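Local coordinates for BDI-0842-like domain-containing protein (Parabacteroides distasonis, PDB 4JM1) that is of unknown function but adopts a compact alpha/beta fold resembling the alpha-lytic protease prodomain, at residues L56-V62 with R78-K84. Sequence-based numbering, arbitrary orientation.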
loop_
_atom_site.group_PDB
_atom_site.type_symbol
_atom_site.label_atom_id
_atom_site.label_comp_id
_atom_site.label_asym_id
_atom_site.label_seq_id
_atom_site.Cartn_x
_atom_site.Cartn_y
_atom_site.Cartn_z
ATOM N N LEU A 56 9.888 -1.679 -6.069
ATOM C CA LEU A 56 8.591 -1.030 -5.997
ATOM C C LEU A 56 8.616 0.233 -6.841
ATOM O O LEU A 56 9.530 1.032 -6.744
ATOM C CB LEU A 56 8.235 -0.656 -4.571
ATOM C CG LEU A 56 8.037 -1.809 -3.607
ATOM C CD1 LEU A 56 7.733 -1.233 -2.213
ATOM C CD2 LEU A 56 6.940 -2.732 -4.078
ATOM N N LYS A 57 7.576 0.421 -7.634
ATOM C CA LYS A 57 7.357 1.695 -8.333
ATOM C C LYS A 57 6.809 2.768 -7.418
ATOM O O LYS A 57 6.949 3.955 -7.688
ATOM C CB LYS A 57 6.409 1.493 -9.508
ATOM C CG LYS A 57 7.061 0.693 -10.606
ATOM C CD LYS A 57 6.208 0.668 -11.831
ATOM C CE LYS A 57 6.876 -0.152 -12.900
ATOM N NZ LYS A 57 5.883 -0.512 -13.942
ATOM N N GLY A 58 6.166 2.347 -6.325
ATOM C CA GLY A 58 5.603 3.308 -5.415
ATOM C C GLY A 58 4.679 2.601 -4.446
ATOM O O GLY A 58 4.540 1.381 -4.505
ATOM N N VAL A 59 4.069 3.380 -3.557
ATOM C CA VAL A 59 3.005 2.942 -2.656
ATOM C C VAL A 59 1.732 3.702 -2.998
ATOM O O VAL A 59 1.767 4.930 -3.253
ATOM C CB VAL A 59 3.388 3.177 -1.189
ATOM C CG1 VAL A 59 2.151 3.156 -0.239
ATOM C CG2 VAL A 59 4.442 2.138 -0.793
ATOM N N LEU A 60 0.621 2.960 -2.977
ATOM C CA LEU A 60 -0.713 3.494 -3.166
ATOM C C LEU A 60 -1.498 3.202 -1.899
ATOM O O LEU A 60 -1.494 2.058 -1.430
ATOM C CB LEU A 60 -1.420 2.887 -4.399
ATOM C CG LEU A 60 -0.588 2.953 -5.677
ATOM C CD1 LEU A 60 -1.280 2.091 -6.755
ATOM C CD2 LEU A 60 -0.339 4.404 -6.137
ATOM N N ILE A 61 -2.189 4.214 -1.369
ATOM C CA ILE A 61 -3.102 4.038 -0.248
ATOM C C ILE A 61 -4.531 3.973 -0.759
ATOM O O ILE A 61 -4.921 4.768 -1.603
ATOM C CB ILE A 61 -2.975 5.168 0.802
ATOM C CG1 ILE A 61 -1.495 5.390 1.195
ATOM C CG2 ILE A 61 -3.898 4.877 2.034
ATOM C CD1 ILE A 61 -0.800 4.260 1.950
ATOM N N VAL A 62 -5.268 2.976 -0.280
ATOM C CA VAL A 62 -6.680 2.848 -0.551
ATOM C C VAL A 62 -7.451 2.667 0.774
ATOM O O VAL A 62 -6.860 2.393 1.828
ATOM C CB VAL A 62 -6.958 1.614 -1.501
ATOM C CG1 VAL A 62 -6.271 1.797 -2.884
ATOM C CG2 VAL A 62 -6.609 0.276 -0.856
ATOM N N ARG A 78 -7.498 5.557 -5.240
ATOM C CA ARG A 78 -6.245 5.777 -4.541
ATOM C C ARG A 78 -6.369 7.101 -3.791
ATOM O O ARG A 78 -6.483 8.176 -4.398
ATOM C CB ARG A 78 -5.050 5.800 -5.498
ATOM C CG ARG A 78 -4.692 4.444 -6.078
ATOM C CD ARG A 78 -5.642 3.869 -7.153
ATOM N NE ARG A 78 -5.019 2.692 -7.748
ATOM C CZ ARG A 78 -5.402 1.419 -7.605
ATOM N NH1 ARG A 78 -6.543 1.109 -7.016
ATOM N NH2 ARG A 78 -4.673 0.437 -8.122
ATOM N N ILE A 79 -6.335 7.002 -2.465
ATOM C CA ILE A 79 -6.478 8.142 -1.568
ATOM C C ILE A 79 -5.161 8.793 -1.180
ATOM O O ILE A 79 -5.126 9.842 -0.521
ATOM C CB ILE A 79 -7.360 7.777 -0.345
ATOM C CG1 ILE A 79 -6.676 6.800 0.607
ATOM C CG2 ILE A 79 -8.765 7.242 -0.827
ATOM C CD1 ILE A 79 -7.470 6.407 1.828
ATOM N N GLY A 80 -4.057 8.154 -1.556
ATOM C CA GLY A 80 -2.729 8.708 -1.384
ATOM C C GLY A 80 -1.758 7.925 -2.254
ATOM O O GLY A 80 -2.022 6.778 -2.614
ATOM N N LYS A 81 -0.619 8.540 -2.592
ATOM C CA LYS A 81 0.368 7.904 -3.424
ATOM C C LYS A 81 1.738 8.484 -3.166
ATOM O O LYS A 81 1.859 9.641 -2.717
ATOM C CB LYS A 81 -0.023 8.028 -4.908
ATOM C CG LYS A 81 0.066 9.406 -5.521
ATOM C CD LYS A 81 -0.400 9.319 -6.982
ATOM C CE LYS A 81 -0.254 10.628 -7.716
ATOM N NZ LYS A 81 -1.461 11.486 -7.565
ATOM N N ALA A 82 2.754 7.690 -3.476
ATOM C CA ALA A 82 4.167 8.089 -3.428
ATOM C C ALA A 82 4.929 7.246 -4.440
ATOM O O ALA A 82 4.754 6.028 -4.495
ATOM C CB ALA A 82 4.750 7.869 -2.032
ATOM N N TYR A 83 5.797 7.894 -5.227
ATOM C CA TYR A 83 6.616 7.215 -6.225
ATOM C C TYR A 83 8.061 7.062 -5.792
ATOM O O TYR A 83 8.577 7.895 -5.058
ATOM C CB TYR A 83 6.588 8.017 -7.539
ATOM C CG TYR A 83 5.196 8.146 -8.160
ATOM C CD1 TYR A 83 4.718 7.168 -9.012
ATOM C CD2 TYR A 83 4.398 9.235 -7.908
ATOM C CE1 TYR A 83 3.457 7.273 -9.604
ATOM C CE2 TYR A 83 3.143 9.367 -8.490
ATOM C CZ TYR A 83 2.682 8.352 -9.337
ATOM O OH TYR A 83 1.429 8.472 -9.912
ATOM N N LYS A 84 8.679 6.004 -6.290
ATOM C CA LYS A 84 10.128 5.709 -6.129
ATOM C C LYS A 84 11.025 6.891 -6.504
ATOM O O LYS A 84 10.720 7.651 -7.427
ATOM C CB LYS A 84 10.486 4.488 -7.000
ATOM C CG LYS A 84 11.960 4.380 -7.472
ATOM C CD LYS A 84 12.168 3.138 -8.312
ATOM C CE LYS A 84 11.633 3.325 -9.719
ATOM N NZ LYS A 84 11.285 2.016 -10.375
ATOM O OXT LYS A 84 12.071 7.110 -5.861
#
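An antiparallel pairing with a classic beta bulge joins strand 58-63 to the C-terminal strand 78-83, which forms one edge of the mixed sheet. Val59 and Ala82 make a hydrogen-bonded pair: Val59 N donates to Ala82 O at 2.9 Å, and Ala82 N returns a bond to Val59 O. Further along, Ile61 N meets Gly80 O almost straight (N-H...O 173°). At the bulge, two residues, Ile79 and Gly80, stand opposite the single residue Ile61, whose O takes the Ile79 N bond at 2.8 Å and a weak one from Gly80 N at 3.5 Å. At the other end, Lys84 N reaches Lys57 O at 3.0 Å.

Ile79 holds CG1 between its backbone N and carbonyl carbon (chi1 70°), which brings this atom to 3.7 Å from Ile61 CG2, the two side chains meeting roughly perpendicular. On the face carrying Leu60 and Lys81, Leu60 forks: CD2 rests 3.8 Å from Lys81 CB, while CD1 lies 3.9 Å from Arg78 NE. The Arg78 chain bends at chi2 (73°) and passes Leu60, and its NH1 is held by the carbonyls of Val74 and Gly76. Val59, Ile61 and Ala82 occupy the opposite face, packed against helix 38-50. This outer antiparallel pair of a helix-covered, four-stranded mixed sheet is consistent with the two-layer alpha/beta architecture of the alpha-lytic protease prodomain-like fold.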